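Local coordinates for PlzA (Borrelia burgdorferi, PDB 7MIE), which binds the bacterial second messenger c-di-GMP through its PilZ domain and probably acts as a receptor that relays this signal in the Lyme disease spirochaete, at residues K182-A190 and K200-Y208; A226-E234 and I240-S248. One frame throughout, in Å; residues are numbered along the deposited sequence.

How the contacts relate
Both contacts are antiparallel hairpins of one curled sheet, and they adjoin where strands 189-193 and 228-233 run as neighbours: A190 packs on F231, and I185 on F233. Contact 1 is the more buried but the looser in backbone terms, with three main-chain hydrogen bonds at one end and isolated leucine and isoleucine contacts at the other. Contact 2 is paired along nearly its whole length and has two distinct faces, a buried one of L229, F231, F233, I240 and I242 and a more exposed one that carries a salt bridge. Each sends residues to c-di-GMP: contact 1 offers a carboxylate oxygen to a guanine edge, contact 2 a lysine, weakly, to a phosphate of the same molecule.

Contact 1: K182-A190 and K200-Y208; sequences KLKIDSDKA and KCLIKDLSY. With C2E (9,9'-[(2R,3R,3aS,5S,7aR,9R,10R,10aS,12S,14aR)-3,5,10,12-tetrahydroxy-5,12-dioxidooctahydro-2H,7H-difuro[3,2-d:3',2'-j][1,3,7,9,2,8]tetraoxadiphosphacyclododecine-2,9-diyl]bis(2-amino-1,9-dihydro-6H-purin-6-one)), chain C.
The methyl of A190 sits in a small hollow between I203 and C201, with its CB 3.7 Å from I203 CG1 and 3.9 Å from C201 SG. A residue this small suits the spot, because the sulfur and the isoleucine branch press in from the opposing strand. Around it the backbones pair: A190 and C201 exchange two hydrogen bonds, and I203 N gives a nearly straight one (171°) to D188 O at 2.8 Å. Before D188 the chains diverge, and bumps replace backbone pairing. I185 and I203 meet tip to tip, CD1 to CD1, at 4.2 Å. The CG1 branch of I185 lies between its backbone N and carbonyl carbon (chi1 69°), and CD1 extends from it to that meeting. L183 and L206 touch by their CD1 methyls. On the outer side the D188 carboxylate crosses the L202 methyls, OD1 3.8 Å from CD2, while OD2 and I203 O each accept a hydrogen bond from one water, which in turn accepts from K204 NZ. S187 OG, accepting from K189 N, forms an ST turn that leads the chain into the strand. Farther along, D205 OD1 receives both N1 and N2 of a c-di-GMP guanine, each at 2.9 Å; one carboxylate oxygen thus reads two adjacent N-H groups, and R168 and R172 also bond the ligand. K204 and D205 form a classic beta bulge opposite L212 of strand 210-215. That strand flanks 200-207 beyond the hairpin, F231 and F233 of strand 228-233 pack on A190, and helix 273-283 lies against L183 and L206.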
loop_
_atom_site.group_PDB
_atom_site.type_symbol
_atom_site.label_atom_id
_atom_site.label_comp_id
_atom_site.label_asym_id
_atom_site.label_seq_id
_atom_site.Cartn_x
_atom_site.Cartn_y
_atom_site.Cartn_z
ATOM N N LYS A 182 9.384 11.856 -9.034
ATOM C CA LYS A 182 9.346 10.477 -8.571
ATOM C C LYS A 182 8.010 9.834 -8.954
ATOM O O LYS A 182 7.981 8.699 -9.422
ATOM C CB LYS A 182 9.547 10.438 -7.049
ATOM C CG LYS A 182 9.598 9.043 -6.415
ATOM C CD LYS A 182 10.672 8.113 -7.002
ATOM C CE LYS A 182 10.997 6.950 -6.088
ATOM N NZ LYS A 182 9.932 5.914 -6.185
ATOM N N LEU A 183 6.911 10.575 -8.766
ATOM C CA LEU A 183 5.579 10.085 -9.119
ATOM C C LEU A 183 5.472 9.860 -10.622
ATOM O O LEU A 183 6.055 10.607 -11.403
ATOM C CB LEU A 183 4.580 11.170 -8.755
ATOM C CG LEU A 183 4.143 11.192 -7.300
ATOM C CD1 LEU A 183 3.425 12.509 -7.053
ATOM C CD2 LEU A 183 3.244 9.984 -6.970
ATOM N N LYS A 184 4.699 8.853 -11.021
ATOM C CA LYS A 184 4.573 8.555 -12.445
ATOM C C LYS A 184 3.400 9.344 -13.014
ATOM O O LYS A 184 2.605 8.793 -13.777
ATOM C CB LYS A 184 4.354 7.058 -12.690
ATOM C CG LYS A 184 5.419 6.111 -12.155
ATOM C CD LYS A 184 6.748 6.163 -12.894
ATOM C CE LYS A 184 7.926 5.729 -12.046
ATOM N NZ LYS A 184 9.132 6.548 -12.336
ATOM N N ILE A 185 3.271 10.611 -12.598
ATOM C CA ILE A 185 2.385 11.575 -13.239
ATOM C C ILE A 185 3.250 12.718 -13.756
ATOM O O ILE A 185 4.344 12.912 -13.268
ATOM C CB ILE A 185 1.276 12.107 -12.301
ATOM C CG1 ILE A 185 1.828 13.003 -11.194
ATOM C CG2 ILE A 185 0.429 10.966 -11.738
ATOM C CD1 ILE A 185 0.746 13.775 -10.455
ATOM N N ASP A 186 2.728 13.478 -14.725
ATOM C CA ASP A 186 3.541 14.365 -15.544
ATOM C C ASP A 186 3.621 15.752 -14.924
ATOM O O ASP A 186 4.633 16.451 -15.043
ATOM C CB ASP A 186 2.947 14.484 -16.952
ATOM C CG ASP A 186 3.261 13.288 -17.831
ATOM O OD1 ASP A 186 4.249 12.582 -17.536
ATOM O OD2 ASP A 186 2.523 13.078 -18.806
ATOM N N SER A 187 2.508 16.172 -14.332
ATOM C CA SER A 187 2.386 17.504 -13.785
ATOM C C SER A 187 1.347 17.476 -12.678
ATOM O O SER A 187 0.735 16.436 -12.425
ATOM C CB SER A 187 1.963 18.501 -14.856
ATOM O OG SER A 187 0.549 18.488 -14.992
ATOM N N ASP A 188 1.181 18.653 -12.067
ATOM C CA ASP A 188 0.236 18.934 -11.006
ATOM C C ASP A 188 -1.159 19.254 -11.539
ATOM O O ASP A 188 -2.048 19.585 -10.756
ATOM C CB ASP A 188 0.788 20.039 -10.106
ATOM C CG ASP A 188 0.862 21.431 -10.719
ATOM O OD1 ASP A 188 0.681 21.570 -11.954
ATOM O OD2 ASP A 188 1.087 22.365 -9.949
ATOM N N LYS A 189 -1.363 19.168 -12.861
ATOM C CA LYS A 189 -2.647 19.600 -13.398
ATOM C C LYS A 189 -3.661 18.470 -13.278
ATOM O O LYS A 189 -3.364 17.334 -13.619
ATOM C CB LYS A 189 -2.535 20.031 -14.863
ATOM C CG LYS A 189 -1.767 21.324 -15.108
ATOM C CD LYS A 189 -2.054 21.907 -16.478
ATOM C CE LYS A 189 -0.859 22.634 -17.057
ATOM N NZ LYS A 189 0.268 21.699 -17.292
ATOM N N ALA A 190 -4.857 18.807 -12.791
ATOM C CA ALA A 190 -5.935 17.840 -12.674
ATOM C C ALA A 190 -7.275 18.533 -12.904
ATOM O O ALA A 190 -7.325 19.727 -13.213
ATOM C CB ALA A 190 -5.900 17.160 -11.318
ATOM N N LYS A 200 -10.715 23.019 -13.809
ATOM C CA LYS A 200 -9.282 22.836 -13.655
ATOM C C LYS A 200 -8.924 22.973 -12.180
ATOM O O LYS A 200 -9.583 23.702 -11.436
ATOM C CB LYS A 200 -8.521 23.926 -14.410
ATOM C CG LYS A 200 -8.193 23.638 -15.865
ATOM C CD LYS A 200 -6.980 24.424 -16.346
ATOM C CE LYS A 200 -7.155 24.995 -17.737
ATOM N NZ LYS A 200 -8.052 24.152 -18.562
ATOM N N CYS A 201 -7.871 22.262 -11.757
ATOM C CA CYS A 201 -7.335 22.487 -10.425
ATOM C C CYS A 201 -5.849 22.142 -10.425
ATOM O O CYS A 201 -5.358 21.572 -11.393
ATOM C CB CYS A 201 -8.134 21.719 -9.372
ATOM S SG CYS A 201 -8.028 19.914 -9.521
ATOM N N LEU A 202 -5.140 22.510 -9.351
ATOM C CA LEU A 202 -3.760 22.071 -9.178
ATOM C C LEU A 202 -3.704 21.079 -8.009
ATOM O O LEU A 202 -4.287 21.340 -6.961
ATOM C CB LEU A 202 -2.851 23.281 -8.919
ATOM C CG LEU A 202 -2.758 24.294 -10.064
ATOM C CD1 LEU A 202 -1.685 25.336 -9.792
ATOM C CD2 LEU A 202 -2.509 23.589 -11.392
ATOM N N ILE A 203 -3.024 19.939 -8.203
ATOM C CA ILE A 203 -2.812 19.017 -7.080
ATOM C C ILE A 203 -1.763 19.616 -6.126
ATOM O O ILE A 203 -0.643 19.919 -6.548
ATOM C CB ILE A 203 -2.388 17.609 -7.558
ATOM C CG1 ILE A 203 -3.282 17.048 -8.681
ATOM C CG2 ILE A 203 -2.294 16.667 -6.344
ATOM C CD1 ILE A 203 -2.688 15.859 -9.407
ATOM N N LYS A 204 -2.110 19.721 -4.834
ATOM C CA LYS A 204 -1.199 20.184 -3.793
ATOM C C LYS A 204 -0.630 19.014 -2.990
ATOM O O LYS A 204 0.535 19.069 -2.613
ATOM C CB LYS A 204 -1.869 21.212 -2.881
ATOM C CG LYS A 204 -2.394 22.450 -3.603
ATOM C CD LYS A 204 -1.475 23.002 -4.698
ATOM C CE LYS A 204 -0.274 23.778 -4.182
ATOM N NZ LYS A 204 0.565 24.314 -5.293
ATOM N N ASP A 205 -1.447 17.980 -2.713
ATOM C CA ASP A 205 -0.937 16.777 -2.071
ATOM C C ASP A 205 -1.793 15.568 -2.439
ATOM O O ASP A 205 -2.946 15.722 -2.872
ATOM C CB ASP A 205 -0.698 16.971 -0.562
ATOM C CG ASP A 205 -1.931 17.139 0.315
ATOM O OD1 ASP A 205 -2.816 16.296 0.223
ATOM O OD2 ASP A 205 -1.973 18.127 1.135
ATOM N N LEU A 206 -1.175 14.391 -2.321
ATOM C CA LEU A 206 -1.828 13.112 -2.615
ATOM C C LEU A 206 -1.553 12.123 -1.486
ATOM O O LEU A 206 -0.479 12.136 -0.890
ATOM C CB LEU A 206 -1.258 12.496 -3.903
ATOM C CG LEU A 206 -1.555 13.231 -5.216
ATOM C CD1 LEU A 206 -0.869 12.517 -6.395
ATOM C CD2 LEU A 206 -3.077 13.266 -5.450
ATOM N N SER A 207 -2.492 11.193 -1.273
ATOM C CA SER A 207 -2.233 10.079 -0.385
ATOM C C SER A 207 -3.044 8.888 -0.877
ATOM O O SER A 207 -3.821 9.002 -1.832
ATOM C CB SER A 207 -2.580 10.474 1.041
ATOM O OG SER A 207 -3.982 10.674 1.128
ATOM N N TYR A 208 -2.886 7.741 -0.215
ATOM C CA TYR A 208 -3.648 6.555 -0.571
ATOM C C TYR A 208 -5.154 6.854 -0.595
ATOM O O TYR A 208 -5.857 6.324 -1.446
ATOM C CB TYR A 208 -3.348 5.435 0.446
ATOM C CG TYR A 208 -2.082 4.642 0.171
ATOM C CD1 TYR A 208 -1.889 4.007 -1.050
ATOM C CD2 TYR A 208 -1.104 4.499 1.153
ATOM C CE1 TYR A 208 -0.738 3.270 -1.325
ATOM C CE2 TYR A 208 0.020 3.707 0.923
ATOM C CZ TYR A 208 0.208 3.115 -0.312
ATOM O OH TYR A 208 1.311 2.346 -0.559
HETATM P P1 C2E C . -11.775 12.052 7.143
HETATM O O2P C2E C . -11.868 13.507 7.315
HETATM O O1P C2E C . -12.998 11.223 6.839
HETATM O "O5'" C2E C . -10.865 11.876 5.830
HETATM C "C5'" C2E C . -10.707 10.552 5.294
HETATM C "C4'" C2E C . -9.488 10.516 4.402
HETATM O "O4'" C2E C . -9.627 11.497 3.351
HETATM C "C3'" C2E C . -8.166 10.895 5.076
HETATM O "O3'" C2E C . -7.671 9.729 5.725
HETATM C "C2'" C2E C . -7.313 11.135 3.801
HETATM O "O2'" C2E C . -7.004 9.895 3.196
HETATM C "C1'" C2E C . -8.332 11.833 2.883
HETATM N N9 C2E C . -8.185 13.280 2.903
HETATM C C8 C2E C . -8.999 14.241 3.459
HETATM N N7 C2E C . -8.555 15.456 3.285
HETATM C C5 C2E C . -7.349 15.273 2.601
HETATM C C6 C2E C . -6.394 16.218 2.159
HETATM O O6 C2E C . -6.408 17.442 2.359
HETATM N N1 C2E C . -5.314 15.587 1.517
HETATM C C2 C2E C . -5.189 14.227 1.314
HETATM N N2 C2E C . -4.082 13.776 0.686
HETATM N N3 C2E C . -6.080 13.335 1.731
HETATM C C4 C2E C . -7.126 13.939 2.360
HETATM P P11 C2E C . -6.531 9.931 6.858
HETATM O O21 C2E C . -6.103 8.539 7.176
HETATM O O11 C2E C . -5.504 10.870 6.284
HETATM O O5A C2E C . -7.329 10.705 8.028
HETATM C C5A C2E C . -8.214 9.874 8.820
HETATM C C4A C2E C . -9.091 10.770 9.649
HETATM O O4A C2E C . -8.284 11.519 10.588
HETATM C C3A C2E C . -9.829 11.841 8.844
HETATM O O3A C2E C . -10.977 11.219 8.269
HETATM C C2A C2E C . -10.108 12.870 9.936
HETATM O O2A C2E C . -11.193 12.492 10.771
HETATM C C1A C2E C . -8.778 12.824 10.698
HETATM N N91 C2E C . -7.796 13.798 10.259
HETATM C C81 C2E C . -6.648 13.569 9.530
HETATM N N71 C2E C . -5.987 14.675 9.300
HETATM C C51 C2E C . -6.727 15.684 9.922
HETATM C C61 C2E C . -6.500 17.088 10.023
HETATM O O61 C2E C . -5.563 17.777 9.601
HETATM N N11 C2E C . -7.506 17.716 10.751
HETATM C C21 C2E C . -8.620 17.104 11.267
HETATM N N21 C2E C . -9.478 17.904 11.925
HETATM N N31 C2E C . -8.823 15.786 11.221
HETATM C C41 C2E C . -7.843 15.144 10.511
HETATM O O HOH W 1 1.080 21.839 -7.379
#

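Contact 2: A226-E234 and I240-S248; sequences AIDLIFSFE and IFIEGKSKS. With C2E (9,9'-[(2R,3R,3aS,5S,7aR,9R,10R,10aS,12S,14aR)-3,5,10,12-tetrahydroxy-5,12-dioxidooctahydro-2H,7H-difuro[3,2-d:3',2'-j][1,3,7,9,2,8]tetraoxadiphosphacyclododecine-2,9-diyl]bis(2-amino-1,9-dihydro-6H-purin-6-one)), chain C.
D228 and K245 lie side by side on the more exposed face, where K245 NZ meets D228 OD1 in a 2.7 Å salt bridge. The ammonium comes from the syn side of the carboxylate but 31° out of its plane; a bend at the last torsion of K245 (chi4 -25°) turns NZ toward the aspartate. Next along this face the CG1 of I230 rests on E243 CG at 4.0 Å, using the aliphatic part of the glutamate, whose OE1 is bridged to K270. The CG2 of I230 reaches the edge of the F241 ring in its plane, and S232 CB comes to the same ring at CD1, 3.5 Å away; S232 OG bonds to E239. On the buried face the CD1 of I242 meets the F231 ring at its edge, 4.1 Å from CD2, and I240 CB lies over one face of the F233 ring. Aromatic and branched residues suit this face because F233, I240 and I242 pack on helix 273-283. G244, facing L229, brings no side chain here, and L229 CG approaches G244 O at 3.8 Å. Behind these side chains, paired backbone hydrogen bonds join L229 with G244, F231 with I242 and F233 with I240. Beside the salt bridge, at the hairpin's open end, S246 OG accepts from I227 N at 3.1 Å while S246 N returns a bond to I227 O, the hydroxyl standing in for a main-chain acceptor. K247, in a classic beta bulge with S248 opposite G263, sends NZ to phosphate oxygen O1P of c-di-GMP in a weak 3.2 Å bond. The hairpin lies between strands 189-193 and 260-266, with that helix against its buried face.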
loop_
_atom_site.group_PDB
_atom_site.type_symbol
_atom_site.label_atom_id
_atom_site.label_comp_id
_atom_site.label_asym_id
_atom_site.label_seq_id
_atom_site.Cartn_x
_atom_site.Cartn_y
_atom_site.Cartn_z
ATOM N N ALA A 226 -20.784 19.045 2.453
ATOM C CA ALA A 226 -20.157 17.938 1.687
ATOM C C ALA A 226 -20.832 17.809 0.322
ATOM O O ALA A 226 -22.036 18.025 0.203
ATOM C CB ALA A 226 -20.226 16.648 2.473
ATOM N N ILE A 227 -20.025 17.489 -0.698
ATOM C CA ILE A 227 -20.466 17.292 -2.073
ATOM C C ILE A 227 -19.741 16.075 -2.637
ATOM O O ILE A 227 -18.619 15.781 -2.218
ATOM C CB ILE A 227 -20.162 18.523 -2.948
ATOM C CG1 ILE A 227 -18.731 19.027 -2.738
ATOM C CG2 ILE A 227 -21.193 19.620 -2.732
ATOM C CD1 ILE A 227 -18.037 19.484 -4.003
ATOM N N ASP A 228 -20.392 15.405 -3.596
ATOM C CA ASP A 228 -19.819 14.302 -4.345
ATOM C C ASP A 228 -19.071 14.864 -5.543
ATOM O O ASP A 228 -19.553 15.788 -6.198
ATOM C CB ASP A 228 -20.900 13.395 -4.929
ATOM C CG ASP A 228 -21.327 12.242 -4.038
ATOM O OD1 ASP A 228 -20.869 12.172 -2.872
ATOM O OD2 ASP A 228 -22.127 11.419 -4.519
ATOM N N LEU A 229 -17.904 14.276 -5.844
ATOM C CA LEU A 229 -17.121 14.773 -6.956
ATOM C C LEU A 229 -16.313 13.653 -7.598
ATOM O O LEU A 229 -16.253 12.538 -7.105
ATOM C CB LEU A 229 -16.227 15.918 -6.474
ATOM C CG LEU A 229 -15.264 15.558 -5.346
ATOM C CD1 LEU A 229 -14.001 14.916 -5.917
ATOM C CD2 LEU A 229 -14.914 16.794 -4.542
ATOM N N ILE A 230 -15.741 13.969 -8.756
ATOM C CA ILE A 230 -14.873 13.048 -9.455
ATOM C C ILE A 230 -13.567 13.801 -9.689
ATOM O O ILE A 230 -13.557 14.904 -10.242
ATOM C CB ILE A 230 -15.507 12.491 -10.753
ATOM C CG1 ILE A 230 -16.728 11.616 -10.449
ATOM C CG2 ILE A 230 -14.474 11.721 -11.559
ATOM C CD1 ILE A 230 -17.696 11.459 -11.595
ATOM N N PHE A 231 -12.484 13.233 -9.148
ATOM C CA PHE A 231 -11.154 13.800 -9.310
ATOM C C PHE A 231 -10.463 13.023 -10.412
ATOM O O PHE A 231 -10.498 11.801 -10.427
ATOM C CB PHE A 231 -10.400 13.661 -7.977
ATOM C CG PHE A 231 -8.908 13.903 -7.988
ATOM C CD1 PHE A 231 -8.404 15.170 -8.238
ATOM C CD2 PHE A 231 -8.015 12.879 -7.678
ATOM C CE1 PHE A 231 -7.033 15.404 -8.180
ATOM C CE2 PHE A 231 -6.644 13.116 -7.617
ATOM C CZ PHE A 231 -6.163 14.378 -7.879
ATOM N N SER A 232 -9.831 13.745 -11.341
ATOM C CA SER A 232 -9.185 13.054 -12.433
ATOM C C SER A 232 -7.936 13.795 -12.884
ATOM O O SER A 232 -7.779 15.011 -12.677
ATOM C CB SER A 232 -10.169 12.838 -13.592
ATOM O OG SER A 232 -10.442 14.072 -14.230
ATOM N N PHE A 233 -7.040 13.019 -13.484
ATOM C CA PHE A 233 -5.864 13.589 -14.117
ATOM C C PHE A 233 -5.390 12.679 -15.243
ATOM O O PHE A 233 -5.646 11.479 -15.244
ATOM C CB PHE A 233 -4.733 13.757 -13.100
ATOM C CG PHE A 233 -4.484 12.543 -12.233
ATOM C CD1 PHE A 233 -5.174 12.371 -11.034
ATOM C CD2 PHE A 233 -3.521 11.603 -12.577
ATOM C CE1 PHE A 233 -4.914 11.270 -10.222
ATOM C CE2 PHE A 233 -3.259 10.508 -11.761
ATOM C CZ PHE A 233 -3.954 10.343 -10.579
ATOM N N GLU A 234 -4.632 13.263 -16.176
ATOM C CA GLU A 234 -4.160 12.514 -17.329
ATOM C C GLU A 234 -3.181 11.468 -16.828
ATOM O O GLU A 234 -2.369 11.742 -15.944
ATOM C CB GLU A 234 -3.473 13.441 -18.334
ATOM C CG GLU A 234 -4.413 14.461 -18.953
ATOM C CD GLU A 234 -4.903 14.177 -20.367
ATOM O OE1 GLU A 234 -5.247 15.150 -21.070
ATOM O OE2 GLU A 234 -4.973 12.988 -20.757
ATOM N N ILE A 240 -7.271 9.066 -15.399
ATOM C CA ILE A 240 -7.732 8.291 -14.243
ATOM C C ILE A 240 -8.817 9.092 -13.532
ATOM O O ILE A 240 -8.661 10.291 -13.313
ATOM C CB ILE A 240 -6.575 7.961 -13.277
ATOM C CG1 ILE A 240 -5.678 6.864 -13.849
ATOM C CG2 ILE A 240 -7.099 7.556 -11.900
ATOM C CD1 ILE A 240 -4.814 6.182 -12.814
ATOM N N PHE A 241 -9.927 8.427 -13.223
ATOM C CA PHE A 241 -11.082 9.022 -12.582
ATOM C C PHE A 241 -11.256 8.360 -11.220
ATOM O O PHE A 241 -11.277 7.128 -11.118
ATOM C CB PHE A 241 -12.347 8.810 -13.420
ATOM C CG PHE A 241 -12.272 9.462 -14.776
ATOM C CD1 PHE A 241 -12.637 10.789 -14.950
ATOM C CD2 PHE A 241 -11.781 8.762 -15.867
ATOM C CE1 PHE A 241 -12.511 11.406 -16.189
ATOM C CE2 PHE A 241 -11.673 9.370 -17.110
ATOM C CZ PHE A 241 -12.036 10.689 -17.269
ATOM N N ILE A 242 -11.400 9.206 -10.196
ATOM C CA ILE A 242 -11.609 8.717 -8.837
ATOM C C ILE A 242 -12.773 9.470 -8.225
ATOM O O ILE A 242 -12.736 10.686 -8.060
ATOM C CB ILE A 242 -10.340 8.910 -7.969
ATOM C CG1 ILE A 242 -9.088 8.471 -8.732
ATOM C CG2 ILE A 242 -10.495 8.179 -6.640
ATOM C CD1 ILE A 242 -7.785 8.779 -8.021
ATOM N N GLU A 243 -13.776 8.703 -7.786
ATOM C CA GLU A 243 -14.932 9.272 -7.116
ATOM C C GLU A 243 -14.594 9.507 -5.650
ATOM O O GLU A 243 -13.895 8.704 -5.032
ATOM C CB GLU A 243 -16.108 8.307 -7.282
ATOM C CG GLU A 243 -16.398 8.030 -8.756
ATOM C CD GLU A 243 -17.568 7.079 -9.005
ATOM O OE1 GLU A 243 -18.586 7.234 -8.309
ATOM O OE2 GLU A 243 -17.440 6.156 -9.869
ATOM N N GLY A 244 -15.094 10.619 -5.121
ATOM C CA GLY A 244 -14.818 10.998 -3.744
ATOM C C GLY A 244 -15.797 12.053 -3.233
ATOM O O GLY A 244 -16.768 12.402 -3.906
ATOM N N LYS A 245 -15.535 12.528 -2.011
ATOM C CA LYS A 245 -16.361 13.505 -1.316
ATOM C C LYS A 245 -15.460 14.588 -0.744
ATOM O O LYS A 245 -14.311 14.327 -0.381
ATOM C CB LYS A 245 -17.132 12.824 -0.179
ATOM C CG LYS A 245 -18.099 11.748 -0.656
ATOM C CD LYS A 245 -19.014 11.197 0.416
ATOM C CE LYS A 245 -19.811 9.987 -0.036
ATOM N NZ LYS A 245 -20.002 9.949 -1.507
ATOM N N SER A 246 -15.992 15.803 -0.666
ATOM C CA SER A 246 -15.258 16.922 -0.104
ATOM C C SER A 246 -15.170 16.765 1.413
ATOM O O SER A 246 -16.064 16.187 2.031
ATOM C CB SER A 246 -15.873 18.228 -0.507
ATOM O OG SER A 246 -17.179 18.309 0.054
ATOM N N LYS A 247 -14.049 17.210 1.997
ATOM C CA LYS A 247 -13.848 17.115 3.441
ATOM C C LYS A 247 -13.438 18.460 4.028
ATOM O O LYS A 247 -13.718 18.752 5.180
ATOM C CB LYS A 247 -12.740 16.129 3.825
ATOM C CG LYS A 247 -13.121 14.665 3.725
ATOM C CD LYS A 247 -14.358 14.320 4.532
ATOM C CE LYS A 247 -14.791 12.887 4.331
ATOM N NZ LYS A 247 -15.635 12.423 5.456
ATOM N N SER A 248 -12.711 19.263 3.267
ATOM C CA SER A 248 -12.363 20.558 3.802
ATOM C C SER A 248 -12.394 21.551 2.660
ATOM O O SER A 248 -12.114 21.190 1.519
ATOM C CB SER A 248 -11.007 20.529 4.479
ATOM O OG SER A 248 -9.992 20.637 3.489
HETATM P P1 C2E C . -11.775 12.052 7.143
HETATM O O2P C2E C . -11.868 13.507 7.315
HETATM O O1P C2E C . -12.998 11.223 6.839
HETATM O "O5'" C2E C . -10.865 11.876 5.830
HETATM C "C5'" C2E C . -10.707 10.552 5.294
HETATM C "C4'" C2E C . -9.488 10.516 4.402
HETATM O "O4'" C2E C . -9.627 11.497 3.351
HETATM C "C3'" C2E C . -8.166 10.895 5.076
HETATM O "O3'" C2E C . -7.671 9.729 5.725
HETATM C "C2'" C2E C . -7.313 11.135 3.801
HETATM O "O2'" C2E C . -7.004 9.895 3.196
HETATM C "C1'" C2E C . -8.332 11.833 2.883
HETATM N N9 C2E C . -8.185 13.280 2.903
HETATM C C8 C2E C . -8.999 14.241 3.459
HETATM N N7 C2E C . -8.555 15.456 3.285
HETATM C C5 C2E C . -7.349 15.273 2.601
HETATM C C6 C2E C . -6.394 16.218 2.159
HETATM O O6 C2E C . -6.408 17.442 2.359
HETATM N N1 C2E C . -5.314 15.587 1.517
HETATM C C2 C2E C . -5.189 14.227 1.314
HETATM N N2 C2E C . -4.082 13.776 0.686
HETATM N N3 C2E C . -6.080 13.335 1.731
HETATM C C4 C2E C . -7.126 13.939 2.360
HETATM P P11 C2E C . -6.531 9.931 6.858
HETATM O O21 C2E C . -6.103 8.539 7.176
HETATM O O11 C2E C . -5.504 10.870 6.284
HETATM O O5A C2E C . -7.329 10.705 8.028
HETATM C C5A C2E C . -8.214 9.874 8.820
HETATM C C4A C2E C . -9.091 10.770 9.649
HETATM O O4A C2E C . -8.284 11.519 10.588
HETATM C C3A C2E C . -9.829 11.841 8.844
HETATM O O3A C2E C . -10.977 11.219 8.269
HETATM C C2A C2E C . -10.108 12.870 9.936
HETATM O O2A C2E C . -11.193 12.492 10.771
HETATM C C1A C2E C . -8.778 12.824 10.698
HETATM N N91 C2E C . -7.796 13.798 10.259
HETATM C C81 C2E C . -6.648 13.569 9.530
HETATM N N71 C2E C . -5.987 14.675 9.300
HETATM C C51 C2E C . -6.727 15.684 9.922
HETATM C C61 C2E C . -6.500 17.088 10.023
HETATM O O61 C2E C . -5.563 17.777 9.601
HETATM N N11 C2E C . -7.506 17.716 10.751
HETATM C C21 C2E C . -8.620 17.104 11.267
HETATM N N21 C2E C . -9.478 17.904 11.925
HETATM N N31 C2E C . -8.823 15.786 11.221
HETATM C C41 C2E C . -7.843 15.144 10.511
#